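Local coordinates for protein putative HTH-type transcriptional regulator ybaQ (Escherichia coli, PDB 2EBY) that probably binds DNA through a Cro/C1-type helix-turn-helix domain and so is likely to act as a transcriptional regulator, at residues D13-E18 against D68-L73. Residues are numbered along the deposited sequence; the frame is centred on the assembly and turned at random.
Sequences DILLYE and DFWLNL
I14 and L73 mark the nearest backbone approach, with CA atoms 8.6 Å apart, between two short helical segments, 13-18 and 68-73, whose axes come within 11.8 Å at an angle of 116°. The contact is wholly apolar and small, burying 189 Å² in total. I14 takes part in three of the four residue pairs, its CA-CB bond aimed at the other helix. Its CB and CG1 pack on L73 alone; CG1 lies 3.6 Å from L73 CD1, the tightest touch, and L73 CD2 also comes near it. With CG1 beside the backbone N (chi1 -64°), CG2 falls anti to that N and touches L73 CD1 as well as the aromatic pair, 4.1 Å from F69 CZ and slightly farther from the six-membered ring of W70. The next residue, L15, extends its CD1 to within 4.2 Å of W70 CH2, the two side chains crossing at about a right angle. The two rings also meet each other: F69 CE2 sits 3.5 Å above the indole plane, over its centre, while F69 presents its edge to W70 CD1. W70 NE1 makes a weak hydrogen bond to T65 OG1, and L59 and F63 of helix 53-63 pack on the indole; F63 touches L15 too. The arrangement ties helix 11-20 to the start of the long helix 67-83 within the all-helical Cro/C1-type fold, whose predicted helix-turn-helix, residues 27-46, lies between them in sequence.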
loop_
_atom_site.group_PDB
_atom_site.type_symbol
_atom_site.label_atom_id
_atom_site.label_comp_id
_atom_site.label_asym_id
_atom_site.label_seq_id
_atom_site.Cartn_x
_atom_site.Cartn_y
_atom_site.Cartn_z
ATOM N N ASP A 13 14.595 8.825 2.621
ATOM C CA ASP A 13 15.402 9.596 3.562
ATOM C C ASP A 13 16.032 8.682 4.606
ATOM O O ASP A 13 17.199 8.842 4.963
ATOM C CB ASP A 13 14.556 10.669 4.258
ATOM C CG ASP A 13 14.129 11.784 3.314
ATOM O OD1 ASP A 13 14.816 12.005 2.290
ATOM O OD2 ASP A 13 13.113 12.450 3.606
ATOM N N ILE A 14 15.257 7.720 5.097
ATOM C CA ILE A 14 15.772 6.787 6.088
ATOM C C ILE A 14 16.941 6.022 5.478
ATOM O O ILE A 14 17.968 5.813 6.121
ATOM C CB ILE A 14 14.692 5.775 6.531
ATOM C CG1 ILE A 14 13.542 6.506 7.234
ATOM C CG2 ILE A 14 15.303 4.733 7.447
ATOM C CD1 ILE A 14 13.944 7.238 8.507
ATOM N N LEU A 15 16.771 5.607 4.226
ATOM C CA LEU A 15 17.799 4.856 3.525
ATOM C C LEU A 15 19.069 5.687 3.344
ATOM O O LEU A 15 20.170 5.237 3.656
ATOM C CB LEU A 15 17.265 4.403 2.163
ATOM C CG LEU A 15 18.233 3.647 1.255
ATOM C CD1 LEU A 15 18.680 2.372 1.943
ATOM C CD2 LEU A 15 17.556 3.338 -0.082
ATOM N N LEU A 16 18.904 6.909 2.852
ATOM C CA LEU A 16 20.031 7.803 2.615
ATOM C C LEU A 16 20.704 8.332 3.885
ATOM O O LEU A 16 21.907 8.156 4.073
ATOM C CB LEU A 16 19.585 8.987 1.753
ATOM C CG LEU A 16 20.666 9.977 1.293
ATOM C CD1 LEU A 16 21.697 9.251 0.430
ATOM C CD2 LEU A 16 20.030 11.119 0.508
ATOM N N TYR A 17 19.929 8.969 4.757
ATOM C CA TYR A 17 20.486 9.550 5.976
ATOM C C TYR A 17 20.765 8.611 7.146
ATOM O O TYR A 17 21.518 8.968 8.045
ATOM C CB TYR A 17 19.606 10.713 6.449
ATOM C CG TYR A 17 19.470 11.819 5.422
ATOM C CD1 TYR A 17 20.597 12.356 4.800
ATOM C CD2 TYR A 17 18.219 12.307 5.048
ATOM C CE1 TYR A 17 20.485 13.356 3.835
ATOM C CE2 TYR A 17 18.094 13.313 4.084
ATOM C CZ TYR A 17 19.233 13.825 3.477
ATOM O OH TYR A 17 19.121 14.802 2.511
ATOM N N GLU A 18 20.185 7.416 7.144
ATOM C CA GLU A 18 20.424 6.486 8.246
ATOM C C GLU A 18 21.128 5.180 7.888
ATOM O O GLU A 18 21.453 4.387 8.772
ATOM C CB GLU A 18 19.115 6.163 8.966
ATOM C CG GLU A 18 18.671 7.237 9.946
ATOM C CD GLU A 18 17.488 6.802 10.788
ATOM O OE1 GLU A 18 17.513 5.668 11.321
ATOM O OE2 GLU A 18 16.536 7.596 10.927
ATOM N N ASP A 68 8.199 -5.030 7.067
ATOM C CA ASP A 68 7.327 -3.962 7.529
ATOM C C ASP A 68 8.053 -2.727 8.015
ATOM O O ASP A 68 7.492 -1.641 7.986
ATOM C CB ASP A 68 6.351 -4.478 8.594
ATOM C CG ASP A 68 5.189 -5.249 7.981
ATOM O OD1 ASP A 68 5.118 -5.300 6.735
ATOM O OD2 ASP A 68 4.345 -5.794 8.725
ATOM N N PHE A 69 9.294 -2.880 8.463
ATOM C CA PHE A 69 10.055 -1.719 8.892
ATOM C C PHE A 69 10.022 -0.729 7.717
ATOM O O PHE A 69 9.778 0.463 7.894
ATOM C CB PHE A 69 11.498 -2.116 9.195
ATOM C CG PHE A 69 12.447 -0.951 9.264
ATOM C CD1 PHE A 69 12.546 -0.181 10.419
ATOM C CD2 PHE A 69 13.226 -0.608 8.161
ATOM C CE1 PHE A 69 13.409 0.917 10.479
ATOM C CE2 PHE A 69 14.092 0.488 8.208
ATOM C CZ PHE A 69 14.183 1.251 9.369
ATOM N N TRP A 70 10.259 -1.237 6.510
ATOM C CA TRP A 70 10.243 -0.381 5.334
ATOM C C TRP A 70 8.833 -0.021 4.879
ATOM O O TRP A 70 8.555 1.138 4.585
ATOM C CB TRP A 70 11.010 -1.031 4.175
ATOM C CG TRP A 70 12.466 -1.236 4.489
ATOM C CD1 TRP A 70 13.061 -2.394 4.891
ATOM C CD2 TRP A 70 13.483 -0.227 4.518
ATOM N NE1 TRP A 70 14.383 -2.172 5.180
ATOM C CE2 TRP A 70 14.674 -0.847 4.963
ATOM C CE3 TRP A 70 13.515 1.148 4.222
ATOM C CZ2 TRP A 70 15.878 -0.153 5.111
ATOM C CZ3 TRP A 70 14.714 1.843 4.369
ATOM C CH2 TRP A 70 15.879 1.190 4.814
ATOM N N LEU A 71 7.934 -0.999 4.836
ATOM C CA LEU A 71 6.575 -0.721 4.380
ATOM C C LEU A 71 5.838 0.275 5.263
ATOM O O LEU A 71 5.009 1.036 4.767
ATOM C CB LEU A 71 5.760 -2.021 4.248
ATOM C CG LEU A 71 6.182 -2.966 3.107
ATOM C CD1 LEU A 71 5.276 -4.207 3.105
ATOM C CD2 LEU A 71 6.110 -2.236 1.760
ATOM N N ASN A 72 6.137 0.288 6.564
ATOM C CA ASN A 72 5.468 1.220 7.468
ATOM C C ASN A 72 5.832 2.663 7.136
ATOM O O ASN A 72 4.992 3.559 7.241
ATOM C CB ASN A 72 5.797 0.912 8.941
ATOM C CG ASN A 72 5.225 -0.424 9.400
ATOM O OD1 ASN A 72 4.199 -0.883 8.881
ATOM N ND2 ASN A 72 5.876 -1.050 10.379
ATOM N N LEU A 73 7.075 2.881 6.717
ATOM C CA LEU A 73 7.544 4.213 6.345
ATOM C C LEU A 73 6.790 4.705 5.112
ATOM O O LEU A 73 6.362 5.861 5.055
ATOM C CB LEU A 73 9.048 4.191 6.057
ATOM C CG LEU A 73 9.957 3.886 7.259
ATOM C CD1 LEU A 73 11.377 3.682 6.769
ATOM C CD2 LEU A 73 9.903 5.017 8.280
#